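PDB 3BDV: Alpha/beta hydrolase from Pectobacterium atrosepticum SCRI1043, which is probably a serine hydrolase of the alpha/beta-hydrolase fold, of unknown substrate, that also binds calcium ions. Local coordinates for residues T128-L138 and S153-I164; S15-L26 and C72-F83. All coordinates share one frame; numbering follows the deposited sequence. Where two conformers were deposited one is given.

Contact 1. Residues T128-L138 and S153-I164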
loop_
_atom_site.group_PDB
_atom_site.type_symbol
_atom_site.label_atom_id
_atom_site.label_comp_id
_atom_site.label_asym_id
_atom_site.label_seq_id
_atom_site.Cartn_x
_atom_site.Cartn_y
_atom_site.Cartn_z
ATOM N N THR A 128 -6.511 1.430 8.255
ATOM C CA THR A 128 -6.025 1.923 6.971
ATOM C C THR A 128 -5.311 3.292 7.093
ATOM O O THR A 128 -5.765 4.205 7.781
ATOM C CB THR A 128 -7.221 2.008 5.993
ATOM O OG1 THR A 128 -7.877 0.713 5.925
ATOM C CG2 THR A 128 -6.847 2.439 4.603
ATOM N N LEU A 129 -4.213 3.409 6.377
ATOM C CA LEU A 129 -3.473 4.635 6.236
ATOM C C LEU A 129 -3.377 4.969 4.728
ATOM O O LEU A 129 -2.964 4.113 3.945
ATOM C CB LEU A 129 -2.090 4.406 6.798
ATOM C CG LEU A 129 -1.162 5.497 7.198
ATOM C CD1 LEU A 129 -1.784 6.298 8.337
ATOM C CD2 LEU A 129 0.155 4.755 7.601
ATOM N N THR A 130 -3.684 6.220 4.354
ATOM C CA THR A 130 -3.672 6.663 2.961
ATOM C C THR A 130 -2.730 7.848 2.804
ATOM O O THR A 130 -2.834 8.795 3.577
ATOM C CB THR A 130 -5.075 7.037 2.460
ATOM O OG1 THR A 130 -5.913 5.870 2.517
ATOM C CG2 THR A 130 -5.059 7.564 0.977
ATOM N N PHE A 131 -1.849 7.801 1.817
ATOM C CA PHE A 131 -0.916 8.902 1.555
ATOM C C PHE A 131 -1.340 9.516 0.223
ATOM O O PHE A 131 -1.526 8.787 -0.768
ATOM C CB PHE A 131 0.511 8.385 1.410
ATOM C CG PHE A 131 1.059 7.811 2.676
ATOM C CD1 PHE A 131 0.707 6.559 3.104
ATOM C CD2 PHE A 131 1.956 8.525 3.438
ATOM C CE1 PHE A 131 1.198 6.055 4.303
ATOM C CE2 PHE A 131 2.450 8.006 4.622
ATOM C CZ PHE A 131 2.067 6.789 5.059
ATOM N N ALA A 132 -1.523 10.829 0.220
ATOM C CA ALA A 132 -2.072 11.548 -0.944
ATOM C C ALA A 132 -1.179 12.724 -1.295
ATOM O O ALA A 132 -0.748 13.446 -0.446
ATOM C CB ALA A 132 -3.489 12.003 -0.657
ATOM N N SER A 133 -0.931 12.902 -2.590
ATOM C CA SER A 133 -0.149 14.024 -3.134
ATOM C C SER A 133 -1.092 15.122 -3.704
ATOM O O SER A 133 -2.258 14.843 -4.078
ATOM C CB SER A 133 0.772 13.468 -4.224
ATOM O OG SER A 133 1.335 14.483 -5.009
ATOM N N HIS A 134 -0.594 16.368 -3.742
ATOM C CA HIS A 134 -1.386 17.428 -4.336
ATOM C C HIS A 134 -1.223 17.556 -5.848
ATOM O O HIS A 134 -1.922 18.356 -6.443
ATOM C CB HIS A 134 -1.055 18.785 -3.729
ATOM C CG HIS A 134 -1.645 18.978 -2.389
ATOM N ND1 HIS A 134 -2.781 19.733 -2.189
ATOM C CD2 HIS A 134 -1.318 18.435 -1.192
ATOM C CE1 HIS A 134 -3.093 19.687 -0.901
ATOM N NE2 HIS A 134 -2.201 18.946 -0.271
ATOM N N ASN A 135 -0.247 16.863 -6.431
ATOM C CA ASN A 135 -0.033 16.840 -7.905
ATOM C C ASN A 135 0.176 15.441 -8.490
ATOM O O ASN A 135 1.057 15.186 -9.320
ATOM C CB ASN A 135 1.045 17.810 -8.342
ATOM C CG ASN A 135 2.429 17.423 -7.876
ATOM O OD1 ASN A 135 2.597 16.661 -6.909
ATOM N ND2 ASN A 135 3.445 17.988 -8.544
ATOM N N ASP A 136 -0.719 14.561 -8.090
ATOM C CA ASP A 136 -0.764 13.195 -8.583
ATOM C C ASP A 136 -1.738 13.189 -9.747
ATOM O O ASP A 136 -2.911 13.442 -9.542
ATOM C CB ASP A 136 -1.298 12.287 -7.481
ATOM C CG ASP A 136 -1.393 10.857 -7.902
ATOM O OD1 ASP A 136 -1.182 10.566 -9.099
ATOM O OD2 ASP A 136 -1.674 10.012 -7.031
ATOM N N PRO A 137 -1.282 12.844 -10.947
ATOM C CA PRO A 137 -2.232 12.874 -12.079
ATOM C C PRO A 137 -3.452 11.986 -11.950
ATOM O O PRO A 137 -4.461 12.253 -12.611
ATOM C CB PRO A 137 -1.355 12.447 -13.259
ATOM C CG PRO A 137 -0.010 12.999 -12.891
ATOM C CD PRO A 137 0.101 12.629 -11.441
ATOM N N LEU A 138 -3.369 10.943 -11.144
ATOM C CA LEU A 138 -4.463 9.976 -11.098
ATOM C C LEU A 138 -5.408 10.193 -9.939
ATOM O O LEU A 138 -6.429 9.536 -9.900
ATOM C CB LEU A 138 -3.927 8.533 -11.084
ATOM C CG LEU A 138 -3.084 8.176 -12.301
ATOM C CD1 LEU A 138 -2.801 6.698 -12.406
ATOM C CD2 LEU A 138 -3.761 8.783 -13.563
ATOM N N SER A 153 -10.053 5.880 6.670
ATOM C CA SER A 153 -8.619 5.820 6.683
ATOM C C SER A 153 -8.052 7.127 7.196
ATOM O O SER A 153 -8.605 8.185 6.942
ATOM C CB SER A 153 -8.151 5.603 5.237
ATOM O OG SER A 153 -6.747 5.708 5.101
ATOM N N GLU A 154 -6.892 7.064 7.862
ATOM C CA GLU A 154 -6.126 8.244 8.175
ATOM C C GLU A 154 -5.586 8.770 6.848
ATOM O O GLU A 154 -5.215 7.963 5.985
ATOM C CB GLU A 154 -4.920 7.888 9.040
ATOM C CG GLU A 154 -4.626 8.835 10.129
ATOM C CD GLU A 154 -3.444 8.394 10.996
ATOM O OE1 GLU A 154 -3.379 7.208 11.374
ATOM O OE2 GLU A 154 -2.596 9.242 11.277
ATOM N N LEU A 155 -5.520 10.082 6.701
ATOM C CA LEU A 155 -5.069 10.712 5.463
ATOM C C LEU A 155 -3.816 11.513 5.708
ATOM O O LEU A 155 -3.824 12.458 6.475
ATOM C CB LEU A 155 -6.168 11.613 4.898
ATOM C CG LEU A 155 -6.046 12.189 3.475
ATOM C CD1 LEU A 155 -5.145 13.507 3.466
ATOM C CD2 LEU A 155 -5.555 11.162 2.447
ATOM N N VAL A 156 -2.749 11.108 5.039
ATOM C CA VAL A 156 -1.430 11.718 5.178
ATOM C C VAL A 156 -1.144 12.488 3.926
ATOM O O VAL A 156 -1.012 11.902 2.858
ATOM C CB VAL A 156 -0.342 10.665 5.421
ATOM C CG1 VAL A 156 1.086 11.332 5.539
ATOM C CG2 VAL A 156 -0.700 9.856 6.675
ATOM N N ASP A 157 -1.154 13.801 4.077
ATOM C CA ASP A 157 -0.805 14.767 3.009
ATOM C C ASP A 157 0.720 14.876 2.858
ATOM O O ASP A 157 1.391 15.355 3.748
ATOM C CB ASP A 157 -1.447 16.107 3.395
ATOM C CG ASP A 157 -1.234 17.200 2.382
ATOM O OD1 ASP A 157 -0.393 17.047 1.474
ATOM O OD2 ASP A 157 -1.954 18.215 2.495
ATOM N N VAL A 158 1.245 14.387 1.725
ATOM C CA VAL A 158 2.676 14.371 1.411
ATOM C C VAL A 158 3.053 15.548 0.495
ATOM O O VAL A 158 4.138 15.578 -0.072
ATOM C CB VAL A 158 3.156 12.992 0.850
ATOM C CG1 VAL A 158 2.977 11.901 1.926
ATOM C CG2 VAL A 158 2.413 12.636 -0.441
ATOM N N GLY A 159 2.188 16.535 0.386
ATOM C CA GLY A 159 2.507 17.710 -0.405
ATOM C C GLY A 159 2.529 17.435 -1.897
ATOM O O GLY A 159 1.844 16.535 -2.389
ATOM N N GLU A 160 3.331 18.216 -2.617
ATOM C CA GLU A 160 3.490 18.004 -4.045
ATOM C C GLU A 160 4.507 16.917 -4.268
ATOM O O GLU A 160 5.674 17.204 -4.407
ATOM C CB GLU A 160 3.894 19.299 -4.763
ATOM C CG GLU A 160 2.739 20.180 -4.978
ATOM C CD GLU A 160 3.115 21.506 -5.619
ATOM O OE1 GLU A 160 4.256 21.681 -6.050
ATOM O OE2 GLU A 160 2.246 22.357 -5.690
ATOM N N ALA A 161 4.045 15.672 -4.282
ATOM C CA ALA A 161 4.898 14.525 -4.385
ATOM C C ALA A 161 4.678 13.772 -5.692
ATOM O O ALA A 161 4.933 12.541 -5.783
ATOM C CB ALA A 161 4.682 13.588 -3.193
ATOM N N GLY A 162 4.195 14.486 -6.697
ATOM C CA GLY A 162 3.826 13.804 -7.946
ATOM C C GLY A 162 2.932 12.579 -7.717
ATOM O O GLY A 162 1.994 12.599 -6.890
ATOM N N HIS A 163 3.253 11.495 -8.421
ATOM C CA HIS A 163 2.562 10.209 -8.324
ATOM C C HIS A 163 3.185 9.259 -7.278
ATOM O O HIS A 163 2.747 8.123 -7.139
ATOM C CB HIS A 163 2.497 9.569 -9.721
ATOM C CG HIS A 163 1.697 8.323 -9.825
ATOM N ND1 HIS A 163 0.374 8.237 -9.433
ATOM C CD2 HIS A 163 2.035 7.095 -10.287
ATOM C CE1 HIS A 163 -0.071 7.016 -9.685
ATOM N NE2 HIS A 163 0.921 6.296 -10.189
ATOM N N ILE A 164 4.126 9.784 -6.500
ATOM C CA ILE A 164 4.817 9.090 -5.406
ATOM C C ILE A 164 5.496 7.848 -6.003
ATOM O O ILE A 164 5.170 6.718 -5.699
ATOM C CB ILE A 164 3.885 8.752 -4.158
ATOM C CG1 ILE A 164 2.960 9.920 -3.784
ATOM C CG2 ILE A 164 4.772 8.409 -2.913
ATOM C CD1 ILE A 164 2.116 9.676 -2.543
HETATM O O HOH W 1 -5.232 4.291 10.955
#

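Contact 2. Residues S15-L26 and C72-F83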
loop_
_atom_site.group_PDB
_atom_site.type_symbol
_atom_site.label_atom_id
_atom_site.label_comp_id
_atom_site.label_asym_id
_atom_site.label_seq_id
_atom_site.Cartn_x
_atom_site.Cartn_y
_atom_site.Cartn_z
ATOM N N SER A 15 8.254 -7.230 11.915
ATOM C CA SER A 15 8.302 -8.372 11.017
ATOM C C SER A 15 8.357 -9.729 11.718
ATOM O O SER A 15 8.009 -10.743 11.137
ATOM C CB SER A 15 9.464 -8.199 10.046
ATOM O OG SER A 15 9.184 -7.120 9.171
ATOM N N GLN A 16 8.734 -9.756 12.979
ATOM C CA GLN A 16 8.652 -11.003 13.753
ATOM C C GLN A 16 7.210 -11.519 13.878
ATOM O O GLN A 16 7.009 -12.699 14.179
ATOM C CB GLN A 16 9.197 -10.840 15.174
ATOM C CG GLN A 16 10.523 -10.127 15.308
ATOM C CD GLN A 16 11.696 -10.969 14.902
ATOM O OE1 GLN A 16 11.722 -11.556 13.819
ATOM N NE2 GLN A 16 12.698 -11.023 15.775
ATOM N N GLN A 17 6.224 -10.629 13.713
ATOM C CA GLN A 17 4.821 -10.983 13.928
ATOM C C GLN A 17 3.823 -10.613 12.818
ATOM O O GLN A 17 2.728 -11.137 12.792
ATOM C CB GLN A 17 4.339 -10.350 15.214
ATOM C CG GLN A 17 4.998 -10.901 16.479
ATOM C CD GLN A 17 4.276 -10.407 17.720
ATOM O OE1 GLN A 17 3.086 -10.638 17.879
ATOM N NE2 GLN A 17 4.989 -9.706 18.595
ATOM N N LEU A 18 4.185 -9.678 11.941
ATOM C CA LEU A 18 3.350 -9.265 10.819
ATOM C C LEU A 18 4.147 -9.381 9.538
ATOM O O LEU A 18 5.339 -9.153 9.543
ATOM C CB LEU A 18 2.921 -7.799 10.949
ATOM C CG LEU A 18 2.083 -7.464 12.172
ATOM C CD1 LEU A 18 1.827 -5.965 12.285
ATOM C CD2 LEU A 18 0.754 -8.264 12.140
ATOM N N THR A 19 3.462 -9.687 8.447
ATOM C CA THR A 19 4.124 -9.798 7.163
ATOM C C THR A 19 3.702 -8.642 6.278
ATOM O O THR A 19 2.494 -8.413 6.097
ATOM C CB THR A 19 3.729 -11.136 6.503
ATOM O OG1 THR A 19 4.273 -12.209 7.276
ATOM C CG2 THR A 19 4.236 -11.243 5.078
HETATM N N MSE A 20 4.668 -7.918 5.742
HETATM C CA MSE A 20 4.365 -6.871 4.784
HETATM C C MSE A 20 4.235 -7.484 3.409
HETATM O O MSE A 20 5.111 -8.231 2.990
HETATM C CB MSE A 20 5.497 -5.865 4.704
HETATM C CG MSE A 20 5.914 -5.268 6.004
HETATM SE SE MSE A 20 4.551 -4.482 7.072
HETATM C CE MSE A 20 5.662 -3.454 8.276
ATOM N N VAL A 21 3.175 -7.117 2.697
ATOM C CA VAL A 21 2.990 -7.508 1.298
ATOM C C VAL A 21 2.963 -6.261 0.390
ATOM O O VAL A 21 2.034 -5.470 0.473
ATOM C CB VAL A 21 1.738 -8.376 1.116
ATOM C CG1 VAL A 21 1.632 -8.787 -0.332
ATOM C CG2 VAL A 21 1.805 -9.625 2.021
ATOM N N LEU A 22 3.974 -6.130 -0.476
ATOM C CA LEU A 22 4.046 -5.049 -1.446
ATOM C C LEU A 22 3.168 -5.318 -2.664
ATOM O O LEU A 22 3.301 -6.355 -3.294
ATOM C CB LEU A 22 5.487 -4.816 -1.913
ATOM C CG LEU A 22 6.437 -4.455 -0.791
ATOM C CD1 LEU A 22 7.877 -4.753 -1.278
ATOM C CD2 LEU A 22 6.251 -2.968 -0.367
ATOM N N VAL A 23 2.229 -4.410 -2.927
ATOM C CA VAL A 23 1.334 -4.462 -4.093
ATOM C C VAL A 23 1.575 -3.302 -5.079
ATOM O O VAL A 23 1.040 -2.222 -4.906
ATOM C CB VAL A 23 -0.148 -4.456 -3.684
ATOM C CG1 VAL A 23 -1.037 -4.779 -4.873
ATOM C CG2 VAL A 23 -0.406 -5.482 -2.507
ATOM N N PRO A 24 2.387 -3.527 -6.125
ATOM C CA PRO A 24 2.599 -2.502 -7.154
ATOM C C PRO A 24 1.381 -2.251 -8.013
ATOM O O PRO A 24 0.467 -3.096 -8.063
ATOM C CB PRO A 24 3.764 -3.064 -7.992
ATOM C CG PRO A 24 4.424 -4.069 -7.067
ATOM C CD PRO A 24 3.262 -4.694 -6.343
ATOM N N GLY A 25 1.399 -1.107 -8.690
ATOM C CA GLY A 25 0.409 -0.810 -9.704
ATOM C C GLY A 25 0.841 -1.180 -11.120
ATOM O O GLY A 25 1.679 -2.042 -11.332
ATOM N N LEU A 26 0.275 -0.467 -12.097
ATOM C CA LEU A 26 0.523 -0.749 -13.509
ATOM C C LEU A 26 2.009 -0.725 -13.852
ATOM O O LEU A 26 2.740 0.187 -13.428
ATOM C CB LEU A 26 -0.225 0.277 -14.374
ATOM C CG LEU A 26 -0.588 -0.129 -15.808
ATOM C CD1 LEU A 26 -1.759 -1.092 -15.849
ATOM C CD2 LEU A 26 -0.908 1.126 -16.627
ATOM N N CYS A 72 0.823 -17.010 3.366
ATOM C CA CYS A 72 1.270 -16.251 4.533
ATOM C C CYS A 72 0.915 -16.944 5.855
ATOM O O CYS A 72 -0.200 -17.435 6.038
ATOM C CB CYS A 72 0.663 -14.864 4.526
ATOM S SG CYS A 72 1.377 -13.822 3.250
ATOM N N THR A 73 1.857 -16.940 6.789
ATOM C CA THR A 73 1.648 -17.585 8.083
ATOM C C THR A 73 1.251 -16.582 9.182
ATOM O O THR A 73 0.748 -16.968 10.235
ATOM C CB THR A 73 2.907 -18.315 8.483
ATOM O OG1 THR A 73 4.022 -17.426 8.347
ATOM C CG2 THR A 73 3.114 -19.518 7.575
ATOM N N GLN A 74 1.475 -15.296 8.940
ATOM C CA GLN A 74 1.167 -14.266 9.923
ATOM C C GLN A 74 0.115 -13.339 9.295
ATOM O O GLN A 74 -0.132 -13.412 8.083
ATOM C CB GLN A 74 2.419 -13.443 10.240
ATOM C CG GLN A 74 3.669 -14.241 10.473
ATOM C CD GLN A 74 4.859 -13.368 10.773
ATOM O OE1 GLN A 74 5.492 -13.491 11.817
ATOM N NE2 GLN A 74 5.169 -12.473 9.862
ATOM N N PRO A 75 -0.506 -12.483 10.111
ATOM C CA PRO A 75 -1.352 -11.428 9.572
ATOM C C PRO A 75 -0.524 -10.492 8.702
ATOM O O PRO A 75 0.648 -10.233 9.021
ATOM C CB PRO A 75 -1.845 -10.708 10.803
ATOM C CG PRO A 75 -1.654 -11.668 11.912
ATOM C CD PRO A 75 -0.405 -12.388 11.568
ATOM N N VAL A 76 -1.154 -9.954 7.648
ATOM C CA VAL A 76 -0.474 -9.214 6.625
ATOM C C VAL A 76 -0.859 -7.736 6.683
ATOM O O VAL A 76 -1.985 -7.392 7.031
ATOM C CB VAL A 76 -0.802 -9.780 5.239
ATOM C CG1 VAL A 76 -0.520 -8.794 4.162
ATOM C CG2 VAL A 76 -0.028 -11.065 5.004
ATOM N N ILE A 77 0.095 -6.883 6.353
ATOM C CA ILE A 77 -0.220 -5.499 5.982
ATOM C C ILE A 77 -0.011 -5.352 4.495
ATOM O O ILE A 77 1.094 -5.593 4.007
ATOM C CB ILE A 77 0.653 -4.469 6.739
ATOM C CG1 ILE A 77 0.369 -4.552 8.245
ATOM C CG2 ILE A 77 0.366 -3.072 6.212
ATOM C CD1 ILE A 77 1.277 -3.725 9.147
ATOM N N LEU A 78 -1.079 -5.022 3.764
ATOM C CA LEU A 78 -0.956 -4.786 2.298
ATOM C C LEU A 78 -0.440 -3.381 2.070
ATOM O O LEU A 78 -0.987 -2.437 2.605
ATOM C CB LEU A 78 -2.310 -4.939 1.618
ATOM C CG LEU A 78 -2.920 -6.352 1.638
ATOM C CD1 LEU A 78 -4.267 -6.313 0.932
ATOM C CD2 LEU A 78 -1.965 -7.391 1.036
ATOM N N ILE A 79 0.622 -3.234 1.295
ATOM C CA ILE A 79 1.224 -1.881 1.074
ATOM C C ILE A 79 1.092 -1.664 -0.444
ATOM O O ILE A 79 1.847 -2.222 -1.279
ATOM C CB ILE A 79 2.674 -1.796 1.541
ATOM C CG1 ILE A 79 2.844 -2.105 3.032
ATOM C CG2 ILE A 79 3.279 -0.421 1.174
ATOM C CD1 ILE A 79 4.288 -2.260 3.511
ATOM N N GLY A 80 0.076 -0.888 -0.811
ATOM C CA GLY A 80 -0.281 -0.697 -2.199
ATOM C C GLY A 80 0.112 0.641 -2.818
ATOM O O GLY A 80 0.107 1.643 -2.139
ATOM N N HIS A 81 0.354 0.654 -4.123
ATOM C CA HIS A 81 0.571 1.902 -4.849
ATOM C C HIS A 81 -0.423 2.011 -5.997
ATOM O O HIS A 81 -0.513 1.102 -6.817
ATOM C CB HIS A 81 2.011 1.971 -5.415
ATOM C CG HIS A 81 2.321 3.231 -6.174
ATOM N ND1 HIS A 81 2.818 3.234 -7.459
ATOM C CD2 HIS A 81 2.170 4.531 -5.830
ATOM C CE1 HIS A 81 2.975 4.482 -7.865
ATOM N NE2 HIS A 81 2.607 5.294 -6.884
ATOM N N SER A 82 -1.139 3.132 -6.080
ATOM C CA SER A 82 -1.965 3.434 -7.265
ATOM C C SER A 82 -3.030 2.342 -7.552
ATOM O O SER A 82 -3.862 2.043 -6.691
ATOM C CB SER A 82 -1.058 3.731 -8.460
ATOM O OG SER A 82 -1.786 4.455 -9.465
ATOM N N PHE A 83 -2.995 1.698 -8.726
ATOM C CA PHE A 83 -3.898 0.600 -8.965
ATOM C C PHE A 83 -3.762 -0.520 -7.930
ATOM O O PHE A 83 -4.752 -1.144 -7.547
ATOM C CB PHE A 83 -3.736 0.056 -10.388
ATOM C CG PHE A 83 -4.841 -0.877 -10.799
ATOM C CD1 PHE A 83 -6.063 -0.378 -11.222
ATOM C CD2 PHE A 83 -4.628 -2.229 -10.882
ATOM C CE1 PHE A 83 -7.102 -1.257 -11.647
ATOM C CE2 PHE A 83 -5.635 -3.093 -11.286
ATOM C CZ PHE A 83 -6.867 -2.601 -11.690
HETATM O O HOH W 2 4.076 -14.825 6.526
HETATM O O HOH W 3 3.585 0.698 -8.690
#

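Contact 1. Residues T128-L138 and S153-I164
Ser133 OG is gripped by three backbone groups, two of them across the contact. It gives its proton to Gly162 O, 2.7 Å away in the carbonyl plane, and receives Ala161 N at 3.0 Å; the third partner, Asn135 N, closes an ST turn. Chi1 of 166° swings OG away from Ser133 N and in among the loop amides, tying the ends of the two strands together. Asn135 OD1 adds a bond from Gly162 N, which approaches from above the amide plane.

Two histidine-carboxylate pairs flank this cluster of bonds. Asp136 OD1 takes His163 ND1 at 2.8 Å and, from the opposite face of the carboxylate, Leu138 N in an Asx turn, clamping the carboxylate and orienting the imidazole. With Asp136 on ND1, the far side of the imidazole turned to Ser82 and that serine in a GxSxG elbow, Ser82, His163 and Asp136 are consistent with a serine-hydrolase catalytic triad. The other pair, His134 NE2 and Asp157 OD2 (2.9 Å), is nearly straight at 170°, with the acceptor in the ring plane and NE2 on the syn side of OD2, though 30° out of the carboxylate plane; Asp157 OD1 accepts Gly159 N in an Asx turn.

Behind the loops, strands 128-132 and 154-157 run parallel through a regular ladder of backbone bonds. Val156 CG1 touches Phe131 CD2 at 3.6 Å, its CG2 lies over one face toward the rim, and Val158 CG1 meets the ring edge; Leu155 CD2 reaches across to Ala132 CB on the sheet's other side.

Helix 141-151 makes the crossover of this beta-alpha-beta unit and covers the Ala132 and Leu155 side, whereas helix 174-185 lies against Leu129, Phe131 and Val156. Strand 99-105 adjoins 128-132, and 154-157 forms one outer edge of the sheet.

Contact 2. Residues S15-L26 and C72-F83
Val21 and Val76 pack tightly: CG2 of Val21 comes within 3.3 Å of Val76 CG1, closer than carbons usually sit. On the same face Leu78 CD2 lies alongside Val21 CB at 3.8 Å, and helix 58-70 covers this layer. Across the sheet, selenomethionine Met20 folds back at chi2 (-53°), bringing SE to 3.9 Å from Ile77 CB, and Ile79 CD1 reaches Met20 CB beneath helix 174-185. Backbone bonds between the parallel strands 19-23 and 76-81 run unbroken from Thr19 N to His81 N.

These buried neighbours lie inside the alpha/beta-hydrolase sheet, 19-23 between 46-47 and 76-81. Strand 76-81 leads into a tight turn at Ser82 before helix 83-93, where Gly80, Ser82 and Gly84 fit the GxSxG nucleophile elbow. A water between Gly25 N and His81 ND1 links the two segments near this turn, while His81 NE2 bonds to His163 O outside the contact.

The opposite end is looser and more polar. There the extended side chain of Gln74 crosses Thr19 at about a right angle, and its NE2 donates to Thr19 OG1 at 2.7 Å, nearly in the amide plane. The same hydroxyl meets a water that accepts from Thr73 N, and Cys72 and Pro75 are partly exposed.

How the contacts relate
The two contacts illustrate how an alpha/beta-hydrolase assembles its probable active site from separate strand ends of one parallel sheet. Contact 2 comes first in the chain and is complete before contact 1 begins; strand 99-105 lies between them in the sheet, joining 76-81 to 128-132. Although their centres are about 19 Å apart, they meet where loops leave the strands: His163 O probably accepts a hydrogen bond from His81 NE2 (2.8 Å), and Leu138 CD1 packs on Ser82 OG. Helix 174-185 lies against strands of both. Contact 2 thus supplies the probable nucleophile and contact 1 the probable histidine and acid.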